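Local structure of quinoline 2-oxidoreductase medium subunit (Pseudomonas putida, 1T3Q) at residues Val20-Ala31 against Val45-Leu53; Asp119-Thr130 against Asp189-Ala197. The protein is the FAD-carrying medium subunit of a molybdenum hydroxylase, quinoline 2-oxidoreductase, and probably passes electrons through its flavin. One frame throughout, in Å; residues are numbered along the deposited sequence.

Contact 1 (Val20-Ala31 against Val45-Leu53); sequences VLADDPDARIIA and VYPSCLVDL. With FAD (flavin-adenine dinucleotide), chain R.
Strands 28-30 and 49-52 pair in parallel, their short axes 44° apart: Arg28 N donates to Cys49 O, Arg28 O accepts from Val51 N (2.8 Å) and Ile30 N donates to Val51 O. Ahead of the strands, in the turn after helix 14-23, Asp24 OD1 accepts from Ser48 OG (2.6 Å), met on the syn side but 28° out of the carboxylate plane. Asp24 OD2 meanwhile takes Asp26 N in an Asx turn, so both carboxylate oxygens are engaged and the turn is tied to the residue that leads into strand 49-52. Arg28 bends at chi3 (70°); its CG and CD ride against Pro47 CB, and Val45 CG1 sits over one guanidinium face, 3.5 Å from Arg28 NH2. On the other sheet face Val51 CG2 meets Val20 CG1 at 3.8 Å and Leu21 CD2. At the C-terminal end Ile29 O accepts from FAD O2B (2.5 Å), while Ala31 N donates to FAD O2A (2.9 Å). Strand 28-30, helix 36-41 and strand 49-52 form a beta-alpha-beta unit, the helix packing on the Ile30 and Leu50 face. Outside this unit, helix 14-23 lies against Val51, and strand 7-9 pairs with the far edge of 49-52.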
loop_
_atom_site.group_PDB
_atom_site.type_symbol
_atom_site.label_atom_id
_atom_site.label_comp_id
_atom_site.label_asym_id
_atom_site.label_seq_id
_atom_site.Cartn_x
_atom_site.Cartn_y
_atom_site.Cartn_z
ATOM N N VAL C 20 23.089 44.180 1.710
ATOM C CA VAL C 20 22.699 43.072 0.849
ATOM C C VAL C 20 21.820 43.546 -0.305
ATOM O O VAL C 20 22.061 43.195 -1.458
ATOM C CB VAL C 20 21.948 41.981 1.644
ATOM C CG1 VAL C 20 21.545 40.843 0.712
ATOM C CG2 VAL C 20 22.834 41.456 2.768
ATOM N N LEU C 21 20.804 44.348 0.000
ATOM C CA LEU C 21 19.912 44.854 -1.039
ATOM C C LEU C 21 20.693 45.715 -2.025
ATOM O O LEU C 21 20.433 45.713 -3.227
ATOM C CB LEU C 21 18.798 45.690 -0.420
ATOM C CG LEU C 21 17.848 44.952 0.523
ATOM C CD1 LEU C 21 16.959 45.954 1.233
ATOM C CD2 LEU C 21 17.017 43.952 -0.271
ATOM N N ALA C 22 21.655 46.460 -1.498
ATOM C CA ALA C 22 22.473 47.334 -2.322
ATOM C C ALA C 22 23.405 46.537 -3.234
ATOM O O ALA C 22 23.598 46.894 -4.394
ATOM C CB ALA C 22 23.280 48.268 -1.430
ATOM N N ASP C 23 23.972 45.456 -2.705
ATOM C CA ASP C 23 24.896 44.611 -3.455
ATOM C C ASP C 23 24.197 43.748 -4.509
ATOM O O ASP C 23 24.811 43.356 -5.504
ATOM C CB ASP C 23 25.673 43.710 -2.489
ATOM C CG ASP C 23 26.959 43.168 -3.095
ATOM N N ASP C 24 22.917 43.445 -4.286
ATOM C CA ASP C 24 22.139 42.626 -5.219
ATOM C C ASP C 24 20.809 43.297 -5.559
ATOM O O ASP C 24 19.845 43.208 -4.800
ATOM C CB ASP C 24 21.879 41.246 -4.613
ATOM C CG ASP C 24 21.108 40.332 -5.546
ATOM O OD1 ASP C 24 20.842 39.178 -5.149
ATOM O OD2 ASP C 24 20.769 40.763 -6.671
ATOM N N PRO C 25 20.745 43.974 -6.716
ATOM C CA PRO C 25 19.565 44.687 -7.213
ATOM C C PRO C 25 18.306 43.838 -7.377
ATOM O O PRO C 25 17.196 44.367 -7.388
ATOM C CB PRO C 25 20.046 45.251 -8.546
ATOM C CG PRO C 25 21.504 45.471 -8.303
ATOM C CD PRO C 25 21.889 44.191 -7.618
ATOM N N ASP C 26 18.479 42.529 -7.513
ATOM C CA ASP C 26 17.341 41.634 -7.686
ATOM C C ASP C 26 16.839 41.068 -6.362
ATOM O O ASP C 26 15.859 40.319 -6.326
ATOM C CB ASP C 26 17.724 40.497 -8.628
ATOM C CG ASP C 26 17.992 40.983 -10.039
ATOM O OD1 ASP C 26 18.748 40.307 -10.762
ATOM O OD2 ASP C 26 17.438 42.034 -10.429
ATOM N N ALA C 27 17.514 41.421 -5.274
ATOM C CA ALA C 27 17.111 40.946 -3.959
ATOM C C ALA C 27 15.887 41.734 -3.521
ATOM O O ALA C 27 15.718 42.897 -3.886
ATOM C CB ALA C 27 18.243 41.134 -2.955
ATOM N N ARG C 28 15.020 41.092 -2.750
ATOM C CA ARG C 28 13.826 41.755 -2.274
ATOM C C ARG C 28 13.645 41.464 -0.798
ATOM O O ARG C 28 14.040 40.407 -0.306
ATOM C CB ARG C 28 12.611 41.295 -3.083
ATOM C CG ARG C 28 12.794 41.535 -4.579
ATOM C CD ARG C 28 11.557 41.200 -5.404
ATOM N NE ARG C 28 10.464 42.141 -5.177
ATOM C CZ ARG C 28 9.684 42.626 -6.139
ATOM N NH1 ARG C 28 8.713 43.477 -5.838
ATOM N NH2 ARG C 28 9.882 42.274 -7.403
ATOM N N ILE C 29 13.066 42.426 -0.096
ATOM C CA ILE C 29 12.821 42.301 1.327
ATOM C C ILE C 29 11.581 41.459 1.600
ATOM O O ILE C 29 10.636 41.465 0.816
ATOM C CB ILE C 29 12.571 43.693 1.958
ATOM C CG1 ILE C 29 13.869 44.502 1.987
ATOM C CG2 ILE C 29 11.969 43.540 3.361
ATOM C CD1 ILE C 29 13.644 45.980 2.288
ATOM N N ILE C 30 11.603 40.709 2.699
ATOM C CA ILE C 30 10.423 39.966 3.103
ATOM C C ILE C 30 10.215 40.273 4.580
ATOM O O ILE C 30 11.160 40.250 5.369
ATOM C CB ILE C 30 10.533 38.423 2.908
ATOM C CG1 ILE C 30 9.204 37.781 3.343
ATOM C CG2 ILE C 30 11.679 37.842 3.726
ATOM C CD1 ILE C 30 9.119 36.272 3.143
ATOM N N ALA C 31 8.980 40.605 4.930
ATOM C CA ALA C 31 8.604 40.901 6.303
ATOM C C ALA C 31 7.646 39.798 6.742
ATOM O O ALA C 31 8.081 38.699 7.078
ATOM C CB ALA C 31 7.930 42.264 6.378
ATOM N N VAL C 45 6.752 37.851 -9.524
ATOM C CA VAL C 45 8.026 38.487 -9.199
ATOM C C VAL C 45 9.066 37.384 -9.122
ATOM O O VAL C 45 8.750 36.250 -8.753
ATOM C CB VAL C 45 7.991 39.253 -7.843
ATOM C CG1 VAL C 45 6.964 40.378 -7.903
ATOM C CG2 VAL C 45 7.678 38.301 -6.702
ATOM N N TYR C 46 10.304 37.711 -9.478
ATOM C CA TYR C 46 11.371 36.727 -9.462
ATOM C C TYR C 46 12.607 37.237 -8.738
ATOM O O TYR C 46 13.615 37.561 -9.361
ATOM C CB TYR C 46 11.748 36.333 -10.892
ATOM C CG TYR C 46 10.612 35.735 -11.687
ATOM C CD1 TYR C 46 9.644 36.542 -12.279
ATOM C CD2 TYR C 46 10.504 34.352 -11.845
ATOM C CE1 TYR C 46 8.591 35.988 -13.016
ATOM C CE2 TYR C 46 9.457 33.787 -12.575
ATOM C CZ TYR C 46 8.506 34.610 -13.157
ATOM O OH TYR C 46 7.480 34.053 -13.890
ATOM N N PRO C 47 12.546 37.312 -7.403
ATOM C CA PRO C 47 13.703 37.793 -6.646
ATOM C C PRO C 47 14.839 36.784 -6.678
ATOM O O PRO C 47 14.615 35.584 -6.819
ATOM C CB PRO C 47 13.140 37.980 -5.243
ATOM C CG PRO C 47 12.121 36.868 -5.154
ATOM C CD PRO C 47 11.430 36.960 -6.504
ATOM N N SER C 48 16.065 37.273 -6.551
ATOM C CA SER C 48 17.221 36.395 -6.547
ATOM C C SER C 48 17.411 35.913 -5.118
ATOM O O SER C 48 17.843 34.787 -4.873
ATOM C CB SER C 48 18.462 37.172 -6.985
ATOM O OG SER C 48 18.640 38.308 -6.159
ATOM N N CYS C 49 17.059 36.783 -4.177
ATOM C CA CYS C 49 17.225 36.497 -2.763
ATOM C C CYS C 49 16.206 37.274 -1.939
ATOM O O CYS C 49 15.856 38.401 -2.277
ATOM C CB CYS C 49 18.646 36.901 -2.343
ATOM S SG CYS C 49 18.978 36.921 -0.555
ATOM N N LEU C 50 15.710 36.659 -0.873
ATOM C CA LEU C 50 14.767 37.347 -0.004
ATOM C C LEU C 50 15.513 37.694 1.271
ATOM O O LEU C 50 16.136 36.833 1.893
ATOM C CB LEU C 50 13.555 36.471 0.316
ATOM C CG LEU C 50 12.598 36.202 -0.852
ATOM C CD1 LEU C 50 11.351 35.505 -0.328
ATOM C CD2 LEU C 50 12.223 37.514 -1.532
ATOM N N VAL C 51 15.451 38.963 1.647
ATOM C CA VAL C 51 16.129 39.444 2.836
ATOM C C VAL C 51 15.100 39.720 3.918
ATOM O O VAL C 51 14.372 40.715 3.861
ATOM C CB VAL C 51 16.909 40.734 2.535
ATOM C CG1 VAL C 51 17.718 41.147 3.759
ATOM C CG2 VAL C 51 17.816 40.516 1.320
ATOM N N ASP C 52 15.061 38.828 4.899
ATOM C CA ASP C 52 14.128 38.903 6.017
ATOM C C ASP C 52 14.566 39.967 7.021
ATOM O O ASP C 52 15.761 40.137 7.275
ATOM C CB ASP C 52 14.065 37.535 6.716
ATOM C CG ASP C 52 12.752 37.303 7.454
ATOM O OD1 ASP C 52 12.148 38.284 7.934
ATOM O OD2 ASP C 52 12.334 36.131 7.564
ATOM N N LEU C 53 13.598 40.675 7.594
ATOM C CA LEU C 53 13.885 41.710 8.582
ATOM C C LEU C 53 13.596 41.206 9.996
ATOM O O LEU C 53 13.652 41.978 10.954
ATOM C CB LEU C 53 13.032 42.957 8.307
ATOM C CG LEU C 53 13.155 43.593 6.919
ATOM C CD1 LEU C 53 12.213 44.778 6.822
ATOM C CD2 LEU C 53 14.593 44.033 6.669
HETATM P PA FAD R . 5.466 41.266 2.873
HETATM O O1A FAD R . 4.435 40.515 2.107
HETATM O O2A FAD R . 6.567 40.625 3.286
HETATM O O5B FAD R . 5.913 42.189 1.753
HETATM C C5B FAD R . 5.213 43.396 1.307
HETATM C C4B FAD R . 6.101 44.139 0.221
HETATM O O4B FAD R . 6.803 45.226 0.944
HETATM C C3B FAD R . 7.235 43.365 -0.535
HETATM O O3B FAD R . 7.425 43.855 -1.829
HETATM C C2B FAD R . 8.456 43.579 0.412
HETATM O O2B FAD R . 9.683 43.505 -0.271
HETATM C C1B FAD R . 8.251 44.994 0.865
HETATM N N9A FAD R . 8.698 45.282 2.227
HETATM C C8A FAD R . 8.254 44.695 3.395
HETATM N N7A FAD R . 8.683 45.319 4.489
HETATM C C5A FAD R . 9.460 46.352 4.020
HETATM C C6A FAD R . 10.215 47.444 4.715
HETATM N N6A FAD R . 10.295 47.573 6.016
HETATM N N1A FAD R . 10.877 48.325 3.870
HETATM C C2A FAD R . 10.826 48.222 2.497
HETATM N N3A FAD R . 10.174 47.261 1.780
HETATM C C4A FAD R . 9.549 46.313 2.584
HETATM N N1 FAD R . -4.247 44.043 3.648
HETATM C C2 FAD R . -5.091 45.047 3.902
HETATM O O2 FAD R . -4.743 46.200 3.864
HETATM N N3 FAD R . -6.502 44.821 4.041
HETATM C C4 FAD R . -7.071 43.567 3.831
HETATM O O4 FAD R . -8.271 43.442 3.923
HETATM C C4X FAD R . -6.166 42.470 3.471
HETATM N N5 FAD R . -6.657 41.208 3.246
HETATM C C5X FAD R . -5.755 40.186 3.014
HETATM C C6 FAD R . -6.285 38.876 2.776
HETATM C C7 FAD R . -5.449 37.785 2.538
HETATM C C7M FAD R . -6.063 36.430 2.260
HETATM C C8 FAD R . -3.977 37.965 2.553
HETATM C C8M FAD R . -3.015 36.827 2.308
HETATM C C9 FAD R . -3.436 39.253 2.810
HETATM C C9A FAD R . -4.307 40.368 3.025
HETATM N N10 FAD R . -3.837 41.733 3.272
HETATM C C10 FAD R . -4.711 42.763 3.449
HETATM C "C1'" FAD R . -2.381 42.007 3.134
HETATM C "C2'" FAD R . -1.653 42.146 4.502
HETATM O "O2'" FAD R . -2.002 43.398 5.102
HETATM C "C3'" FAD R . -0.157 42.054 4.191
HETATM O "O3'" FAD R . 0.463 41.537 5.377
HETATM C "C4'" FAD R . 0.486 43.420 3.830
HETATM O "O4'" FAD R . -0.137 43.999 2.679
HETATM C "C5'" FAD R . 1.933 43.150 3.528
HETATM O "O5'" FAD R . 2.750 43.149 4.848
HETATM P P FAD R . 3.754 42.052 5.082
HETATM O O1P FAD R . 4.408 42.391 6.427
HETATM O O2P FAD R . 3.224 40.777 4.942
HETATM O O3P FAD R . 4.795 42.183 4.049
HETATM O O HOH W 1 9.829 37.919 8.994
#

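Contact 2 (Asp119-Thr130 against Asp189-Ala197); sequences DAGAEMPFLMAT and DYALVMAAA. With FAD (flavin-adenine dinucleotide), chain R.
Met194 reaches from strand 193-202 to helix 123-130 and the turn before it. Its CG lies over one face of the Phe126 ring, 4.3 Å from the centroid and 17° off the normal, a CH-pi contact. The sulfur follows obliquely as a Met-aromatic contact, with Met194 SD 3.5 Å from Phe126 CD2. A bend at chi3 (80°) then turns the methyl toward the turn, bringing Met194 CE near Gly121 O and the Glu123 carboxylate. Ala196 CB touches the same ring at its edge, 3.7 Å from Phe126 CZ, while Thr130 OG1 lies over the face opposite Met194 CG and donates to Phe126 O.

Nearer the flavin, Tyr190 lays a ring face on the isoalloxazine, with Tyr190 OH 3.4 Å from FAD C10; Gly121 O meets the ring edge in plane. Glu123 OE2 accepts from FAD N3 at 2.8 Å; Glu182 lies close to Glu123 OE1. One water accepts from Ala191 N and lies within hydrogen-bonding distance of Gly121 O and Glu123 OE1; another donates to Ala191 O at 2.5 Å. The turn itself is shaped by Asp119, whose OD1 accepts from Gly121 N (2.6 Å) in an Asx turn.

Further out, Phe180 and Ala220 also touch Phe126, and Met709 of the large subunit packs on Tyr190. The whole is a flavin site where the FAD-binding and CO dehydrogenase flavoprotein C-terminal family regions meet, one supplying the carboxylate at N3 and the other the aromatic ring over the isoalloxazine.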
loop_
_atom_site.group_PDB
_atom_site.type_symbol
_atom_site.label_atom_id
_atom_site.label_comp_id
_atom_site.label_asym_id
_atom_site.label_seq_id
_atom_site.Cartn_x
_atom_site.Cartn_y
_atom_site.Cartn_z
ATOM N N ASP C 119 -0.960 48.542 -1.648
ATOM C CA ASP C 119 -2.166 48.199 -2.390
ATOM C C ASP C 119 -3.084 49.416 -2.222
ATOM O O ASP C 119 -3.281 49.896 -1.107
ATOM C CB ASP C 119 -2.834 46.955 -1.799
ATOM C CG ASP C 119 -4.000 46.469 -2.642
ATOM O OD1 ASP C 119 -4.847 47.303 -3.020
ATOM O OD2 ASP C 119 -4.076 45.254 -2.927
ATOM N N ALA C 120 -3.630 49.919 -3.323
ATOM C CA ALA C 120 -4.509 51.081 -3.261
ATOM C C ALA C 120 -5.788 50.760 -2.497
ATOM O O ALA C 120 -6.548 51.660 -2.150
ATOM C CB ALA C 120 -4.853 51.559 -4.666
ATOM N N GLY C 121 -6.016 49.476 -2.233
ATOM C CA GLY C 121 -7.209 49.076 -1.511
ATOM C C GLY C 121 -6.928 48.761 -0.056
ATOM O O GLY C 121 -7.839 48.412 0.689
ATOM N N ALA C 122 -5.671 48.900 0.356
ATOM C CA ALA C 122 -5.269 48.604 1.730
ATOM C C ALA C 122 -5.603 49.715 2.719
ATOM O O ALA C 122 -5.593 50.897 2.370
ATOM C CB ALA C 122 -3.773 48.309 1.775
ATOM N N GLU C 123 -5.883 49.329 3.960
ATOM C CA GLU C 123 -6.224 50.289 5.006
ATOM C C GLU C 123 -5.067 51.156 5.505
ATOM O O GLU C 123 -5.223 52.366 5.653
ATOM C CB GLU C 123 -6.852 49.575 6.215
ATOM C CG GLU C 123 -8.310 49.178 6.038
ATOM C CD GLU C 123 -8.488 47.957 5.154
ATOM O OE1 GLU C 123 -9.643 47.638 4.789
ATOM O OE2 GLU C 123 -7.472 47.309 4.829
ATOM N N MET C 124 -3.913 50.548 5.767
ATOM C CA MET C 124 -2.778 51.308 6.293
ATOM C C MET C 124 -2.265 52.460 5.423
ATOM O O MET C 124 -2.023 53.554 5.933
ATOM C CB MET C 124 -1.632 50.365 6.668
ATOM C CG MET C 124 -1.945 49.465 7.864
ATOM S SD MET C 124 -2.465 50.354 9.365
ATOM C CE MET C 124 -4.244 50.350 9.185
ATOM N N PRO C 125 -2.081 52.238 4.110
ATOM C CA PRO C 125 -1.595 53.363 3.301
ATOM C C PRO C 125 -2.579 54.526 3.368
ATOM O O PRO C 125 -2.182 55.688 3.446
ATOM C CB PRO C 125 -1.500 52.769 1.897
ATOM C CG PRO C 125 -1.164 51.327 2.171
ATOM C CD PRO C 125 -2.096 50.991 3.328
ATOM N N PHE C 126 -3.870 54.200 3.335
ATOM C CA PHE C 126 -4.919 55.206 3.400
ATOM C C PHE C 126 -4.931 55.917 4.747
ATOM O O PHE C 126 -5.011 57.144 4.809
ATOM C CB PHE C 126 -6.294 54.564 3.171
ATOM C CG PHE C 126 -7.444 55.417 3.641
ATOM C CD1 PHE C 126 -7.833 56.547 2.925
ATOM C CD2 PHE C 126 -8.110 55.115 4.825
ATOM C CE1 PHE C 126 -8.869 57.366 3.384
ATOM C CE2 PHE C 126 -9.147 55.927 5.294
ATOM C CZ PHE C 126 -9.526 57.055 4.572
ATOM N N LEU C 127 -4.863 55.143 5.824
ATOM C CA LEU C 127 -4.903 55.712 7.168
ATOM C C LEU C 127 -3.692 56.572 7.518
ATOM O O LEU C 127 -3.839 57.686 8.029
ATOM C CB LEU C 127 -5.049 54.601 8.209
ATOM C CG LEU C 127 -5.262 55.089 9.645
ATOM C CD1 LEU C 127 -6.584 55.847 9.742
ATOM C CD2 LEU C 127 -5.261 53.900 10.594
ATOM N N MET C 128 -2.497 56.059 7.257
ATOM C CA MET C 128 -1.290 56.818 7.569
ATOM C C MET C 128 -1.284 58.174 6.869
ATOM O O MET C 128 -0.923 59.185 7.469
ATOM C CB MET C 128 -0.044 56.017 7.187
ATOM C CG MET C 128 0.137 54.741 7.992
ATOM S SD MET C 128 0.141 55.019 9.786
ATOM C CE MET C 128 -1.557 54.561 10.227
ATOM N N ALA C 129 -1.688 58.196 5.601
ATOM C CA ALA C 129 -1.730 59.445 4.848
ATOM C C ALA C 129 -2.738 60.389 5.480
ATOM O O ALA C 129 -2.460 61.571 5.683
ATOM C CB ALA C 129 -2.110 59.175 3.389
ATOM N N THR C 130 -3.910 59.848 5.799
ATOM C CA THR C 130 -4.989 60.613 6.399
ATOM C C THR C 130 -4.626 61.176 7.773
ATOM O O THR C 130 -5.041 62.282 8.131
ATOM C CB THR C 130 -6.257 59.738 6.513
ATOM O OG1 THR C 130 -6.676 59.347 5.199
ATOM C CG2 THR C 130 -7.380 60.495 7.186
ATOM N N ASP C 189 -12.981 41.389 3.949
ATOM C CA ASP C 189 -12.794 41.429 2.500
ATOM C C ASP C 189 -12.191 42.766 2.066
ATOM O O ASP C 189 -12.394 43.786 2.726
ATOM C CB ASP C 189 -14.145 41.259 1.798
ATOM C CG ASP C 189 -14.585 39.813 1.699
ATOM O OD1 ASP C 189 -14.303 39.032 2.628
ATOM O OD2 ASP C 189 -15.228 39.462 0.688
ATOM N N TYR C 190 -11.454 42.762 0.957
ATOM C CA TYR C 190 -10.882 44.002 0.443
ATOM C C TYR C 190 -12.053 44.936 0.184
ATOM O O TYR C 190 -13.011 44.575 -0.505
ATOM C CB TYR C 190 -10.118 43.750 -0.852
ATOM C CG TYR C 190 -8.637 43.554 -0.642
ATOM C CD1 TYR C 190 -7.817 44.629 -0.302
ATOM C CD2 TYR C 190 -8.056 42.291 -0.759
ATOM C CE1 TYR C 190 -6.454 44.451 -0.084
ATOM C CE2 TYR C 190 -6.692 42.105 -0.541
ATOM C CZ TYR C 190 -5.901 43.186 -0.205
ATOM O OH TYR C 190 -4.555 43.002 0.012
ATOM N N ALA C 191 -11.978 46.134 0.751
ATOM C CA ALA C 191 -13.049 47.109 0.621
ATOM C C ALA C 191 -13.209 47.704 -0.767
ATOM O O ALA C 191 -12.231 47.947 -1.467
ATOM C CB ALA C 191 -12.841 48.231 1.631
ATOM N N LEU C 192 -14.455 47.930 -1.166
ATOM C CA LEU C 192 -14.720 48.553 -2.450
ATOM C C LEU C 192 -14.475 50.041 -2.215
ATOM O O LEU C 192 -14.001 50.752 -3.098
ATOM C CB LEU C 192 -16.169 48.324 -2.885
ATOM C CG LEU C 192 -16.550 46.902 -3.312
ATOM C CD1 LEU C 192 -17.998 46.881 -3.771
ATOM C CD2 LEU C 192 -15.633 46.440 -4.437
ATOM N N VAL C 193 -14.797 50.491 -1.001
ATOM C CA VAL C 193 -14.617 51.884 -0.604
ATOM C C VAL C 193 -14.462 51.999 0.911
ATOM O O VAL C 193 -15.106 51.271 1.670
ATOM C CB VAL C 193 -15.826 52.768 -1.020
ATOM C CG1 VAL C 193 -16.003 52.750 -2.531
ATOM C CG2 VAL C 193 -17.100 52.273 -0.332
ATOM N N MET C 194 -13.591 52.900 1.350
ATOM C CA MET C 194 -13.401 53.130 2.774
ATOM C C MET C 194 -13.398 54.634 3.003
ATOM O O MET C 194 -13.131 55.405 2.082
ATOM C CB MET C 194 -12.099 52.500 3.279
ATOM C CG MET C 194 -10.823 52.968 2.595
ATOM S SD MET C 194 -9.382 52.191 3.365
ATOM C CE MET C 194 -9.405 50.587 2.615
ATOM N N ALA C 195 -13.728 55.051 4.219
ATOM C CA ALA C 195 -13.765 56.467 4.538
ATOM C C ALA C 195 -13.449 56.705 6.006
ATOM O O ALA C 195 -13.728 55.866 6.866
ATOM C CB ALA C 195 -15.136 57.050 4.196
ATOM N N ALA C 196 -12.854 57.857 6.278
ATOM C CA ALA C 196 -12.495 58.235 7.632
ATOM C C ALA C 196 -12.969 59.659 7.838
ATOM O O ALA C 196 -12.964 60.469 6.907
ATOM C CB ALA C 196 -10.984 58.143 7.826
ATOM N N ALA C 197 -13.395 59.961 9.054
ATOM C CA ALA C 197 -13.869 61.297 9.367
ATOM C C ALA C 197 -13.278 61.728 10.696
ATOM O O ALA C 197 -13.495 61.077 11.720
ATOM C CB ALA C 197 -15.391 61.315 9.437
HETATM P PA FAD R . 5.466 41.266 2.873
HETATM O O1A FAD R . 4.435 40.515 2.107
HETATM O O2A FAD R . 6.567 40.625 3.286
HETATM O O5B FAD R . 5.913 42.189 1.753
HETATM C C5B FAD R . 5.213 43.396 1.307
HETATM C C4B FAD R . 6.101 44.139 0.221
HETATM O O4B FAD R . 6.803 45.226 0.944
HETATM C C3B FAD R . 7.235 43.365 -0.535
HETATM O O3B FAD R . 7.425 43.855 -1.829
HETATM C C2B FAD R . 8.456 43.579 0.412
HETATM O O2B FAD R . 9.683 43.505 -0.271
HETATM C C1B FAD R . 8.251 44.994 0.865
HETATM N N9A FAD R . 8.698 45.282 2.227
HETATM C C8A FAD R . 8.254 44.695 3.395
HETATM N N7A FAD R . 8.683 45.319 4.489
HETATM C C5A FAD R . 9.460 46.352 4.020
HETATM C C6A FAD R . 10.215 47.444 4.715
HETATM N N6A FAD R . 10.295 47.573 6.016
HETATM N N1A FAD R . 10.877 48.325 3.870
HETATM C C2A FAD R . 10.826 48.222 2.497
HETATM N N3A FAD R . 10.174 47.261 1.780
HETATM C C4A FAD R . 9.549 46.313 2.584
HETATM N N1 FAD R . -4.247 44.043 3.648
HETATM C C2 FAD R . -5.091 45.047 3.902
HETATM O O2 FAD R . -4.743 46.200 3.864
HETATM N N3 FAD R . -6.502 44.821 4.041
HETATM C C4 FAD R . -7.071 43.567 3.831
HETATM O O4 FAD R . -8.271 43.442 3.923
HETATM C C4X FAD R . -6.166 42.470 3.471
HETATM N N5 FAD R . -6.657 41.208 3.246
HETATM C C5X FAD R . -5.755 40.186 3.014
HETATM C C6 FAD R . -6.285 38.876 2.776
HETATM C C7 FAD R . -5.449 37.785 2.538
HETATM C C7M FAD R . -6.063 36.430 2.260
HETATM C C8 FAD R . -3.977 37.965 2.553
HETATM C C8M FAD R . -3.015 36.827 2.308
HETATM C C9 FAD R . -3.436 39.253 2.810
HETATM C C9A FAD R . -4.307 40.368 3.025
HETATM N N10 FAD R . -3.837 41.733 3.272
HETATM C C10 FAD R . -4.711 42.763 3.449
HETATM C "C1'" FAD R . -2.381 42.007 3.134
HETATM C "C2'" FAD R . -1.653 42.146 4.502
HETATM O "O2'" FAD R . -2.002 43.398 5.102
HETATM C "C3'" FAD R . -0.157 42.054 4.191
HETATM O "O3'" FAD R . 0.463 41.537 5.377
HETATM C "C4'" FAD R . 0.486 43.420 3.830
HETATM O "O4'" FAD R . -0.137 43.999 2.679
HETATM C "C5'" FAD R . 1.933 43.150 3.528
HETATM O "O5'" FAD R . 2.750 43.149 4.848
HETATM P P FAD R . 3.754 42.052 5.082
HETATM O O1P FAD R . 4.408 42.391 6.427
HETATM O O2P FAD R . 3.224 40.777 4.942
HETATM O O3P FAD R . 4.795 42.183 4.049
HETATM O O HOH W 2 -9.659 47.051 2.129
HETATM O O HOH W 3 -9.769 47.492 -1.916
#

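Contact 1 and contact 2 do not touch: their centres lie 27 Å apart and their nearest atoms about 12 Å apart. The extended FAD connects them. Residues 20-31 and 45-53 meet its adenosine part and the diphosphate, with Leu53 CD1 3.5 Å from FAD N6A, whereas residues 119-130 and 189-197 meet the isoalloxazine. The two grips differ in kind: backbone atoms of Ile29 and Ala31 make the bonds in contact 1, while a carboxylate at N3 and a tyrosine ring face over the isoalloxazine serve in contact 2. Elsewhere FAD is also hydrogen-bonded to Gly33, Ser35, Leu36, Thr110 and Leu166. In sequence contact 1 closes before contact 2 opens.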